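Local coordinates for enterochelin esterase (Salmonella enterica subsp. enterica serovar Typhimurium, PDB 3MGA), which probably hydrolyses the ester bonds of ferric enterobactin, helping the bacterium to recover iron carried by this siderophore, at residues 207-212 against 240-245; 247-252 against 288-293. All coordinates share one frame; numbering follows the deposited sequence. Where two conformers were deposited one is given.

Interaction 1: residues 207-212 against 240-245; sequences LLDGQF and IDAIDT
At the carboxyl ends of two neighbouring parallel strands of an α/β-hydrolase sheet, Leu207 O receives the N-H of Ile240 (N to O 3.0 Å), and the two chains then part into loops. The carbonyl oxygen of the same residue, Ile240 O, takes two donors: Gly210 N at 2.7 Å, which approaches from above the carbonyl plane, and a water that also accepts from Asp209 N. Glycine suits this place because its CA lies only 4.4 Å from Ile240 CA, and a side chain there would be directed into the opposing backbone. Strand 204-207 lies between 236-240 and 284-288 in the sheet, and helix 210-216 starts just after it, at a buried junction. Its Gln211 reaches back across the junction. With CG between the backbone N and carbonyl carbon (chi1 67°) and a bend at chi2, the amide is folded toward Ala242, whose N binds Gln211 OE1 at 3.0 Å, nearly straight but above the carbonyl plane. The other end of the amide, NE2, donates in its own plane to Asp209 OD1 (3.3 Å), an oxygen that also meets Arg248 in a salt bridge; accepting at OE1 and donating at NE2 together define which way round the Gln211 amide lies. Asp241 OD1 lies 3.5 Å from Gln211 CB while accepting from Ile243 N (2.8 Å), an Asx turn that shapes the loop, and Asp241 OD2 pairs with Arg188. Small Ala242 brings its CB to within 3.6 Å of Asp209 OD1.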
ATOM      1  N   LEU A 207       8.333  -3.658 -10.038  1.00 31.51           N
ATOM      2  CA  LEU A 207       7.288  -3.488  -9.047  1.00 30.98           C
ATOM      3  C   LEU A 207       6.697  -4.824  -8.635  1.00 30.84           C
ATOM      4  O   LEU A 207       6.121  -5.549  -9.454  1.00 30.26           O
ATOM      5  CB  LEU A 207       6.192  -2.543  -9.535  1.00 30.80           C
ATOM      6  CG  LEU A 207       6.478  -1.035  -9.504  1.00 31.45           C
ATOM      7  CD1 LEU A 207       7.668  -0.640 -10.352  1.00 34.09           C
ATOM      8  CD2 LEU A 207       5.245  -0.288  -9.963  1.00 34.63           C
ATOM      9  N   LEU A 208       6.840  -5.142  -7.354  1.00 30.82           N
ATOM     10  CA  LEU A 208       6.309  -6.376  -6.809  1.00 30.94           C
ATOM     11  C   LEU A 208       4.802  -6.182  -6.622  1.00 31.96           C
ATOM     12  O   LEU A 208       4.308  -5.059  -6.740  1.00 33.26           O
ATOM     13  CB  LEU A 208       7.029  -6.732  -5.515  1.00 30.69           C
ATOM     14  CG  LEU A 208       8.532  -6.959  -5.705  1.00 31.01           C
ATOM     15  CD1 LEU A 208       9.240  -7.090  -4.355  1.00 31.99           C
ATOM     16  CD2 LEU A 208       8.812  -8.189  -6.615  1.00 28.97           C
ATOM     17  N   ASP A 209       4.073  -7.261  -6.338  1.00 32.71           N
ATOM     18  CA  ASP A 209       2.616  -7.193  -6.238  1.00 33.02           C
ATOM     19  C   ASP A 209       2.070  -6.538  -7.511  1.00 32.17           C
ATOM     20  O   ASP A 209       1.175  -5.692  -7.476  1.00 32.14           O
ATOM     21  CB  ASP A 209       2.176  -6.476  -4.963  1.00 33.54           C
ATOM     22  CG  ASP A 209       2.387  -7.331  -3.714  1.00 37.16           C
ATOM     23  OD1 ASP A 209       2.018  -8.523  -3.741  1.00 42.23           O
ATOM     24  OD2 ASP A 209       2.891  -6.816  -2.698  1.00 39.50           O
ATOM     25  N   GLY A 210       2.630  -6.957  -8.641  1.00 31.75           N
ATOM     26  CA  GLY A 210       2.250  -6.433  -9.949  1.00 32.63           C
ATOM     27  C   GLY A 210       0.781  -6.575 -10.295  1.00 33.57           C
ATOM     28  O   GLY A 210       0.215  -5.726 -10.986  1.00 34.55           O
ATOM     29  N   GLN A 211       0.164  -7.656  -9.822  1.00 34.16           N
ATOM     30  CA  GLN A 211      -1.246  -7.905 -10.081  1.00 34.70           C
ATOM     31  C   GLN A 211      -2.108  -6.728  -9.588  1.00 34.29           C
ATOM     32  O   GLN A 211      -3.036  -6.298 -10.276  1.00 34.08           O
ATOM     33  CB  GLN A 211      -1.699  -9.245  -9.469  1.00 35.78           C
ATOM     34  CG  GLN A 211      -1.720  -9.345  -7.928  1.00 40.68           C
ATOM     35  CD  GLN A 211      -0.357  -9.187  -7.243  1.00 44.57           C
ATOM     36  OE1 GLN A 211       0.691  -9.342  -7.863  1.00 42.48           O
ATOM     37  NE2 GLN A 211      -0.382  -8.886  -5.941  1.00 48.91           N
ATOM     38  N   PHE A 212      -1.761  -6.185  -8.426  1.00 32.90           N
ATOM     39  CA  PHE A 212      -2.498  -5.075  -7.841  1.00 32.97           C
ATOM     40  C   PHE A 212      -2.295  -3.792  -8.626  1.00 33.45           C
ATOM     41  O   PHE A 212      -3.261  -3.108  -8.975  1.00 34.82           O
ATOM     42  CB  PHE A 212      -2.037  -4.857  -6.396  1.00 33.68           C
ATOM     43  CG  PHE A 212      -2.861  -3.860  -5.646  1.00 33.39           C
ATOM     44  CD1 PHE A 212      -3.986  -4.267  -4.944  1.00 34.80           C
ATOM     45  CD2 PHE A 212      -2.515  -2.522  -5.636  1.00 30.34           C
ATOM     46  CE1 PHE A 212      -4.751  -3.349  -4.257  1.00 36.19           C
ATOM     47  CE2 PHE A 212      -3.263  -1.604  -4.949  1.00 30.28           C
ATOM     48  CZ  PHE A 212      -4.381  -2.009  -4.255  1.00 35.74           C
ATOM     49  N   ILE A 240       5.458  -7.685 -11.465  1.00 31.85           N
ATOM     50  CA  ILE A 240       5.472  -9.131 -11.273  1.00 32.62           C
ATOM     51  C   ILE A 240       4.321  -9.608 -10.391  1.00 32.66           C
ATOM     52  O   ILE A 240       4.106  -9.097  -9.300  1.00 32.48           O
ATOM     53  CB  ILE A 240       6.799  -9.616 -10.671  1.00 33.16           C
ATOM     54  CG1 ILE A 240       7.991  -9.057 -11.456  1.00 32.33           C
ATOM     55  CG2 ILE A 240       6.840 -11.141 -10.658  1.00 32.65           C
ATOM     56  CD1 ILE A 240       9.327  -9.481 -10.884  1.00 31.82           C
ATOM     57  N   ASP A 241       3.596 -10.604 -10.880  1.00 34.05           N
ATOM     58  CA  ASP A 241       2.464 -11.183 -10.160  1.00 34.91           C
ATOM     59  C   ASP A 241       3.002 -12.016  -9.012  1.00 35.94           C
ATOM     60  O   ASP A 241       3.886 -12.860  -9.219  1.00 36.03           O
ATOM     61  CB  ASP A 241       1.672 -12.079 -11.118  1.00 35.87           C
ATOM     62  CG  ASP A 241       0.373 -12.583 -10.537  1.00 37.23           C
ATOM     63  OD1 ASP A 241       0.062 -12.312  -9.367  1.00 41.16           O
ATOM     64  OD2 ASP A 241      -0.358 -13.267 -11.278  1.00 43.78           O
ATOM     65  N   ALA A 242       2.492 -11.767  -7.808  1.00 36.03           N
ATOM     66  CA  ALA A 242       2.888 -12.528  -6.622  1.00 38.04           C
ATOM     67  C   ALA A 242       2.158 -13.876  -6.592  1.00 39.91           C
ATOM     68  O   ALA A 242       2.456 -14.729  -5.750  1.00 41.44           O
ATOM     69  CB  ALA A 242       2.586 -11.738  -5.342  1.00 38.24           C
ATOM     70  N   ILE A 243       1.187 -14.034  -7.496  1.00 39.94           N
ATOM     71  CA  ILE A 243       0.387 -15.257  -7.655  1.00 42.26           C
ATOM     72  C   ILE A 243      -0.727 -15.385  -6.622  1.00 42.52           C
ATOM     73  O   ILE A 243      -1.905 -15.272  -6.949  1.00 44.14           O
ATOM     74  CB  ILE A 243       1.252 -16.559  -7.640  1.00 43.66           C
ATOM     75  CG1 ILE A 243       2.347 -16.498  -8.704  1.00 42.88           C
ATOM     76  CG2 ILE A 243       0.373 -17.775  -7.864  1.00 45.38           C
ATOM     77  CD1 ILE A 243       3.170 -17.764  -8.796  1.00 42.09           C
ATOM     78  N   ASP A 244      -0.353 -15.634  -5.380  1.00 43.13           N
ATOM     79  CA  ASP A 244      -1.329 -15.796  -4.309  1.00 44.74           C
ATOM     80  C   ASP A 244      -0.620 -15.664  -2.970  1.00 44.18           C
ATOM     81  O   ASP A 244       0.599 -15.532  -2.929  1.00 44.58           O
ATOM     82  CB  ASP A 244      -2.060 -17.145  -4.441  1.00 46.00           C
ATOM     83  CG  ASP A 244      -1.108 -18.331  -4.488  1.00 48.58           C
ATOM     84  OD1 ASP A 244       0.079 -18.156  -4.139  1.00 51.40           O
ATOM     85  OD2 ASP A 244      -1.547 -19.441  -4.866  1.00 49.07           O
ATOM     86  N   THR A 245      -1.383 -15.691  -1.885  1.00 44.72           N
ATOM     87  CA  THR A 245      -0.832 -15.544  -0.534  1.00 44.74           C
ATOM     88  C   THR A 245       0.190 -16.624  -0.169  1.00 45.18           C
ATOM     89  O   THR A 245       1.230 -16.327   0.418  1.00 44.20           O
ATOM     90  CB  THR A 245      -1.966 -15.502   0.508  1.00 45.85           C
ATOM     91  OG1 THR A 245      -2.798 -14.369   0.235  1.00 46.37           O
ATOM     92  CG2 THR A 245      -1.417 -15.385   1.924  1.00 46.62           C
TER
HETATM   93  O   HOH W   1       5.350  -9.673  -6.869  1.00 39.58           O

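Interaction 2: residues 247-252 against 288-293; sequences HRSQEL and QSFGGL. With GOL (glycerol), chain E.
The guanidinium of Arg248 has Phe290 CB over one face, while glycerol O3, Gln288 O and Ser289 CB lie round its edge; the Phe290 ring has glycerol C2 over one face, with Arg248 NH1 approaching obliquely, and meets the ring of Trp318 nearly at right angles. Arginine suits the span: CG is anti to the backbone N (chi1 -176°) and the chain stays extended to NE, carrying the charged group from helix 245-251 to the Ser289 turn. Its NE is held by a salt bridge to Asp209, and NH1 donates to glycerol O3 at 3.1 Å. NH2 comes within 3.2 Å of Gln288 O, but at an angle too poor for a hydrogen bond. Glycerol, probably from the crystallisation liquor, is gripped further: Phe290 N donates to O3 (2.8 Å), and Ser289 OG is hydrogen-bonded to O3 and to O2, the latter at 2.8 Å. Ser289, with phi 62° and psi -123°, occupies the strained turn of a probable GxSxG nucleophile elbow, where Gly291 keeps the turn compact. By analogy with α/β hydrolases, Phe290 N may belong to an oxyanion hole. Leu252 packs on the start of the second helix, its CB 4.0 Å from Phe290 CB and its CD1 4.0 Å from Gly291 N. Segment 247-252, from helix 245-251 on to Leu252, lies against the start of helix 290-301, which follows strand 284-288 directly.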
ATOM      1  N   HIS A 247       2.197 -18.380  -2.156  1.00 45.56           N
ATOM      2  CA  HIS A 247       3.462 -18.131  -2.846  1.00 45.34           C
ATOM      3  C   HIS A 247       4.146 -16.856  -2.390  1.00 43.68           C
ATOM      4  O   HIS A 247       5.347 -16.852  -2.148  1.00 43.69           O
ATOM      5  CB  HIS A 247       3.258 -18.076  -4.362  1.00 44.73           C
ATOM      6  CG  HIS A 247       2.902 -19.398  -4.968  1.00 47.83           C
ATOM      7  ND1 HIS A 247       1.601 -19.783  -5.214  1.00 48.09           N
ATOM      8  CD2 HIS A 247       3.681 -20.422  -5.383  1.00 49.71           C
ATOM      9  CE1 HIS A 247       1.596 -20.988  -5.756  1.00 49.51           C
ATOM     10  NE2 HIS A 247       2.845 -21.398  -5.868  1.00 51.10           N
ATOM     11  N   ARG A 248       3.373 -15.783  -2.274  1.00 41.69           N
ATOM     12  CA  ARG A 248       3.898 -14.492  -1.874  1.00 40.30           C
ATOM     13  C   ARG A 248       4.579 -14.560  -0.502  1.00 40.94           C
ATOM     14  O   ARG A 248       5.673 -14.022  -0.315  1.00 39.88           O
ATOM     15  CB  ARG A 248       2.769 -13.454  -1.875  1.00 40.06           C
ATOM     16  CG  ARG A 248       3.212 -12.040  -1.556  1.00 37.89           C
ATOM     17  CD  ARG A 248       2.052 -11.055  -1.623  1.00 37.67           C
ATOM     18  NE  ARG A 248       2.521  -9.688  -1.404  1.00 36.21           N
ATOM     19  CZ  ARG A 248       2.622  -9.106  -0.215  1.00 35.66           C
ATOM     20  NH1 ARG A 248       2.280  -9.755   0.892  1.00 39.92           N
ATOM     21  NH2 ARG A 248       3.074  -7.862  -0.134  1.00 36.55           N
ATOM     22  N   SER A 249       3.927 -15.221   0.448  0.60 41.87           N
ATOM     23  CA  SER A 249       4.473 -15.358   1.793  0.60 43.34           C
ATOM     24  C   SER A 249       5.723 -16.248   1.813  0.60 44.89           C
ATOM     25  O   SER A 249       6.508 -16.192   2.756  0.60 45.57           O
ATOM     26  CB  SER A 249       3.405 -15.899   2.747  0.60 44.40           C
ATOM     27  OG  SER A 249       2.296 -15.015   2.805  0.60 42.59           O
ATOM     28  N   GLN A 250       5.897 -17.063   0.772  1.00 45.24           N
ATOM     29  CA  GLN A 250       7.063 -17.947   0.650  1.00 47.22           C
ATOM     30  C   GLN A 250       8.180 -17.352  -0.225  1.00 45.61           C
ATOM     31  O   GLN A 250       9.360 -17.582   0.033  1.00 46.51           O
ATOM     32  CB  GLN A 250       6.642 -19.291   0.035  1.00 48.69           C
ATOM     33  CG  GLN A 250       5.769 -20.167   0.926  1.00 53.23           C
ATOM     34  CD  GLN A 250       5.258 -21.433   0.217  1.00 57.56           C
ATOM     35  OE1 GLN A 250       5.025 -21.444  -1.005  1.00 57.59           O
ATOM     36  NE2 GLN A 250       5.056 -22.493   0.992  1.00 57.53           N
ATOM     37  N   GLU A 251       7.806 -16.587  -1.248  1.00 42.87           N
ATOM     38  CA  GLU A 251       8.782 -16.041  -2.204  1.00 42.80           C
ATOM     39  C   GLU A 251       9.321 -14.642  -1.924  1.00 41.70           C
ATOM     40  O   GLU A 251      10.448 -14.346  -2.300  1.00 41.89           O
ATOM     41  CB  GLU A 251       8.192 -16.091  -3.628  1.00 41.82           C
ATOM     42  CG  GLU A 251       7.890 -17.522  -4.103  1.00 43.13           C
ATOM     43  CD  GLU A 251       7.202 -17.595  -5.463  1.00 43.34           C
ATOM     44  OE1 GLU A 251       6.597 -16.590  -5.912  1.00 36.51           O
ATOM     45  OE2 GLU A 251       7.260 -18.681  -6.082  1.00 47.32           O
ATOM     46  N   LEU A 252       8.531 -13.787  -1.280  1.00 40.26           N
ATOM     47  CA  LEU A 252       8.974 -12.424  -0.995  1.00 39.80           C
ATOM     48  C   LEU A 252       9.791 -12.220   0.289  1.00 41.37           C
ATOM     49  O   LEU A 252      10.719 -11.406   0.294  1.00 41.66           O
ATOM     50  CB  LEU A 252       7.787 -11.444  -1.006  1.00 38.32           C
ATOM     51  CG  LEU A 252       7.078 -11.202  -2.345  1.00 36.91           C
ATOM     52  CD1 LEU A 252       6.010 -10.103  -2.190  1.00 35.44           C
ATOM     53  CD2 LEU A 252       8.066 -10.804  -3.425  1.00 32.75           C
ATOM     54  N   GLN A 288       5.778  -3.200  -1.416  1.00 33.87           N
ATOM     55  CA  GLN A 288       5.100  -2.819  -0.192  1.00 34.67           C
ATOM     56  C   GLN A 288       4.918  -4.018   0.724  1.00 36.42           C
ATOM     57  O   GLN A 288       4.664  -5.128   0.260  1.00 37.04           O
ATOM     58  CB  GLN A 288       3.722  -2.231  -0.502  1.00 34.37           C
ATOM     59  CG  GLN A 288       3.714  -1.184  -1.596  1.00 35.32           C
ATOM     60  CD  GLN A 288       3.824  -1.778  -2.981  1.00 34.11           C
ATOM     61  OE1 GLN A 288       3.243  -2.821  -3.263  1.00 35.39           O
ATOM     62  NE2 GLN A 288       4.536  -1.092  -3.866  1.00 36.47           N
ATOM     63  N   SER A 289       5.030  -3.779   2.029  1.00 38.55           N
ATOM     64  CA  SER A 289       4.845  -4.819   3.042  1.00 39.86           C
ATOM     65  C   SER A 289       5.923  -5.890   2.798  1.00 39.59           C
ATOM     66  O   SER A 289       7.107  -5.536   2.801  1.00 40.70           O
ATOM     67  CB  SER A 289       3.407  -5.338   2.981  1.00 39.55           C
ATOM     68  OG  SER A 289       3.079  -6.072   4.140  1.00 46.97           O
ATOM     69  N   PHE A 290       5.578  -7.165   2.574  1.00 38.31           N
ATOM     70  CA  PHE A 290       6.650  -8.143   2.293  1.00 38.30           C
ATOM     71  C   PHE A 290       7.418  -7.735   1.040  1.00 36.70           C
ATOM     72  O   PHE A 290       8.568  -8.140   0.859  1.00 37.18           O
ATOM     73  CB  PHE A 290       6.180  -9.596   2.121  1.00 37.38           C
ATOM     74  CG  PHE A 290       5.864 -10.315   3.402  1.00 39.28           C
ATOM     75  CD1 PHE A 290       6.681 -10.191   4.513  1.00 41.92           C
ATOM     76  CD2 PHE A 290       4.832 -11.249   3.439  1.00 40.21           C
ATOM     77  CE1 PHE A 290       6.412 -10.906   5.679  1.00 44.65           C
ATOM     78  CE2 PHE A 290       4.562 -11.965   4.592  1.00 42.91           C
ATOM     79  CZ  PHE A 290       5.351 -11.792   5.716  1.00 44.32           C
ATOM     80  N   GLY A 291       6.770  -6.962   0.169  1.00 35.04           N
ATOM     81  CA  GLY A 291       7.405  -6.473  -1.051  1.00 34.36           C
ATOM     82  C   GLY A 291       8.525  -5.496  -0.740  1.00 35.27           C
ATOM     83  O   GLY A 291       9.516  -5.419  -1.475  1.00 35.35           O
ATOM     84  N   GLY A 292       8.362  -4.741   0.347  1.00 35.79           N
ATOM     85  CA  GLY A 292       9.362  -3.752   0.766  1.00 36.96           C
ATOM     86  C   GLY A 292      10.572  -4.448   1.351  1.00 37.61           C
ATOM     87  O   GLY A 292      11.720  -4.062   1.096  1.00 37.90           O
ATOM     88  N   LEU A 293      10.299  -5.478   2.136  1.00 36.84           N
ATOM     89  CA  LEU A 293      11.331  -6.286   2.749  1.00 39.19           C
ATOM     90  C   LEU A 293      12.135  -6.976   1.661  1.00 38.96           C
ATOM     91  O   LEU A 293      13.370  -6.983   1.685  1.00 41.22           O
ATOM     92  CB  LEU A 293      10.686  -7.339   3.673  1.00 40.19           C
ATOM     93  CG  LEU A 293      11.545  -8.448   4.287  1.00 40.57           C
ATOM     94  CD1 LEU A 293      12.652  -7.906   5.180  1.00 38.76           C
ATOM     95  CD2 LEU A 293      10.641  -9.404   5.070  1.00 44.50           C
TER
HETATM   96  C1  GOL E 407       1.408  -9.610   6.564  1.00 62.31           C
HETATM   97  O1  GOL E 407       0.557 -10.505   5.885  1.00 63.81           O
HETATM   98  C2  GOL E 407       1.963  -8.563   5.607  1.00 61.31           C
HETATM   99  O2  GOL E 407       1.034  -7.508   5.457  1.00 61.29           O
HETATM  100  C3  GOL E 407       2.247  -9.189   4.245  1.00 59.39           C
HETATM  101  O3  GOL E 407       3.290  -8.509   3.580  1.00 54.04           O

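Interactions 1 and 2, with centres about 9 Å apart, are joined by one salt bridge: Asp209 OD1 to Arg248 NE at 2.7 Å. Through it a chain of polar contacts links the 240-245 loop, by way of Gln211 and Asp209, to Arg248 and the glycerol beside Ser289. Interaction 1 is thus consistent with a second shell that orients Arg248 beside the probable nucleophile elbow, and the carboxylate would partly balance its charge. Packing contacts accompany the salt bridge: Ala242 CB lies 3.8 Å from Arg248 CD, and Leu208 CD1 lies 3.3 Å from Gly291 O, within the probable elbow.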